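Local coordinates for protein OS-9 homolog (Saccharomyces cerevisiae, PDB 2YMA) that acts as a homodimeric lectin of the endoplasmic reticulum that recognises N-glycans on misfolded lumenal glycoproteins, recruits them in conjunction with HRD3 and targets them for degradation, at residues 32-37 with 88-93. Numbering follows the deposited sequence.
Sequences DERDKL and LAEVVD
Leu37 N donates to Glu90 O at 3.0 Å, and Val92 N returns a bond to Leu37 O at 2.8 Å, so Leu37 bonds to both neighbours of Val91, its parallel bridge partner. Ahead of this pairing a water replaces the next direct bond, giving a hydrogen to Asp35 O at 2.7 Å and accepting one from Glu90 N. Lys36 leaves the strand on the side away from Leu37's side chain, CG anti to the carbonyl carbon (chi1 -82°), and its extended chain runs out past Glu90 and Val92. Its CB passes 4.0 Å from Glu90 O, CD lies 4.1 Å from Val92 CG1, CE comes 3.9 Å from Glu90 OE1, and NZ is salt-bridged to Asp96. The other carboxylate oxygen, Glu90 OE2, meets the guanidinium edge of Arg34 through NH2 at 3.2 Å in a bent salt bridge, the planes 53° apart; the position of NH2 is less certain. Arg34 NH1 binds the carbonyls of Asn123 and Asn126. Leu37 CB packs at 4.2 Å against Val91 CG2, on the same sheet face. Parallel strands 36-39 and 84-92, joined through helix 52-67, form a beta-alpha-beta crossover in the mixed sheet of the Yos9 dimerization domain.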
loop_
_atom_site.group_PDB
_atom_site.type_symbol
_atom_site.label_atom_id
_atom_site.label_comp_id
_atom_site.label_asym_id
_atom_site.label_seq_id
_atom_site.Cartn_x
_atom_site.Cartn_y
_atom_site.Cartn_z
ATOM N N ASP A 32 11.981 -11.983 -9.401
ATOM C CA ASP A 32 12.253 -10.572 -9.100
ATOM C C ASP A 32 11.031 -9.670 -9.288
ATOM O O ASP A 32 10.970 -8.574 -8.738
ATOM C CB ASP A 32 13.419 -10.056 -9.948
ATOM N N GLU A 33 10.065 -10.143 -10.069
ATOM C CA GLU A 33 8.834 -9.408 -10.340
ATOM C C GLU A 33 7.674 -9.850 -9.441
ATOM O O GLU A 33 7.750 -10.883 -8.766
ATOM C CB GLU A 33 8.433 -9.583 -11.803
ATOM C CG GLU A 33 9.502 -9.152 -12.782
ATOM C CD GLU A 33 9.082 -9.360 -14.218
ATOM O OE1 GLU A 33 7.871 -9.564 -14.455
ATOM O OE2 GLU A 33 9.959 -9.317 -15.109
ATOM N N ARG A 34 6.588 -9.077 -9.448
ATOM C CA ARG A 34 5.547 -9.276 -8.444
ATOM C C ARG A 34 4.371 -10.130 -8.871
ATOM O O ARG A 34 4.062 -10.255 -10.051
ATOM C CB ARG A 34 5.062 -7.952 -7.859
ATOM C CG ARG A 34 4.728 -6.932 -8.869
ATOM C CD ARG A 34 4.246 -5.647 -8.224
ATOM N NE ARG A 34 3.536 -4.862 -9.231
ATOM C CZ ARG A 34 4.074 -3.851 -9.894
ATOM N NH1 ARG A 34 5.311 -3.466 -9.625
ATOM N NH2 ARG A 34 3.371 -3.211 -10.813
ATOM N N ASP A 35 3.731 -10.729 -7.872
ATOM C CA ASP A 35 2.566 -11.558 -8.076
ATOM C C ASP A 35 1.404 -10.675 -8.544
ATOM O O ASP A 35 1.323 -9.516 -8.162
ATOM C CB ASP A 35 2.229 -12.297 -6.770
ATOM C CG ASP A 35 3.382 -13.204 -6.276
ATOM O OD1 ASP A 35 3.996 -13.929 -7.094
ATOM O OD2 ASP A 35 3.670 -13.208 -5.059
ATOM N N LYS A 36 0.546 -11.224 -9.406
ATOM C CA LYS A 36 -0.667 -10.570 -9.888
ATOM C C LYS A 36 -1.840 -11.477 -9.572
ATOM O O LYS A 36 -1.649 -12.646 -9.231
ATOM C CB LYS A 36 -0.667 -10.463 -11.414
ATOM C CG LYS A 36 0.093 -9.344 -12.039
ATOM C CD LYS A 36 -0.235 -9.347 -13.534
ATOM C CE LYS A 36 0.426 -8.197 -14.260
ATOM N NZ LYS A 36 0.144 -8.260 -15.714
ATOM N N LEU A 37 -3.050 -10.953 -9.749
ATOM C CA LEU A 37 -4.267 -11.762 -9.681
ATOM C C LEU A 37 -5.036 -11.653 -10.996
ATOM O O LEU A 37 -5.106 -10.579 -11.610
ATOM C CB LEU A 37 -5.179 -11.306 -8.536
ATOM C CG LEU A 37 -4.622 -11.442 -7.120
ATOM C CD1 LEU A 37 -5.532 -10.771 -6.109
ATOM C CD2 LEU A 37 -4.316 -12.898 -6.752
ATOM N N LEU A 88 -0.397 -5.641 -1.795
ATOM C CA LEU A 88 -1.088 -5.079 -2.962
ATOM C C LEU A 88 -0.790 -5.892 -4.195
ATOM O O LEU A 88 0.320 -6.390 -4.359
ATOM C CB LEU A 88 -0.590 -3.665 -3.294
ATOM C CG LEU A 88 -0.437 -2.491 -2.351
ATOM C CD1 LEU A 88 0.576 -2.804 -1.261
ATOM C CD2 LEU A 88 0.030 -1.319 -3.200
ATOM N N ALA A 89 -1.756 -5.954 -5.099
ATOM C CA ALA A 89 -1.566 -6.643 -6.367
ATOM C C ALA A 89 -2.503 -6.089 -7.427
ATOM O O ALA A 89 -3.659 -5.730 -7.133
ATOM C CB ALA A 89 -1.787 -8.152 -6.188
ATOM N N GLU A 90 -1.998 -5.996 -8.656
ATOM C CA GLU A 90 -2.844 -5.672 -9.794
ATOM C C GLU A 90 -3.812 -6.821 -10.025
ATOM O O GLU A 90 -3.448 -8.003 -9.921
ATOM C CB GLU A 90 -2.022 -5.467 -11.071
ATOM C CG GLU A 90 -1.023 -4.329 -11.026
ATOM C CD GLU A 90 -0.356 -4.098 -12.375
ATOM O OE1 GLU A 90 -0.856 -4.632 -13.391
ATOM O OE2 GLU A 90 0.667 -3.380 -12.423
ATOM N N VAL A 91 -5.052 -6.470 -10.328
ATOM C CA VAL A 91 -6.021 -7.446 -10.789
ATOM C C VAL A 91 -6.198 -7.240 -12.288
ATOM O O VAL A 91 -6.598 -6.158 -12.737
ATOM C CB VAL A 91 -7.358 -7.297 -10.049
ATOM C CG1 VAL A 91 -8.404 -8.198 -10.659
ATOM C CG2 VAL A 91 -7.171 -7.600 -8.561
ATOM N N VAL A 92 -5.855 -8.257 -13.070
ATOM C CA VAL A 92 -6.008 -8.172 -14.520
ATOM C C VAL A 92 -7.024 -9.200 -15.002
ATOM O O VAL A 92 -7.347 -10.144 -14.279
ATOM C CB VAL A 92 -4.668 -8.401 -15.263
ATOM C CG1 VAL A 92 -3.611 -7.407 -14.787
ATOM C CG2 VAL A 92 -4.189 -9.847 -15.083
ATOM N N ASP A 93 -7.524 -9.010 -16.223
ATOM C CA ASP A 93 -8.367 -10.018 -16.868
ATOM C C ASP A 93 -7.546 -10.980 -17.718
ATOM O O ASP A 93 -6.315 -10.961 -17.692
ATOM C CB ASP A 93 -9.445 -9.368 -17.732
ATOM C CG ASP A 93 -8.867 -8.575 -18.887
ATOM O OD1 ASP A 93 -7.692 -8.817 -19.248
ATOM O OD2 ASP A 93 -9.590 -7.709 -19.436
HETATM O O HOH W 1 0.629 -7.037 -8.928
#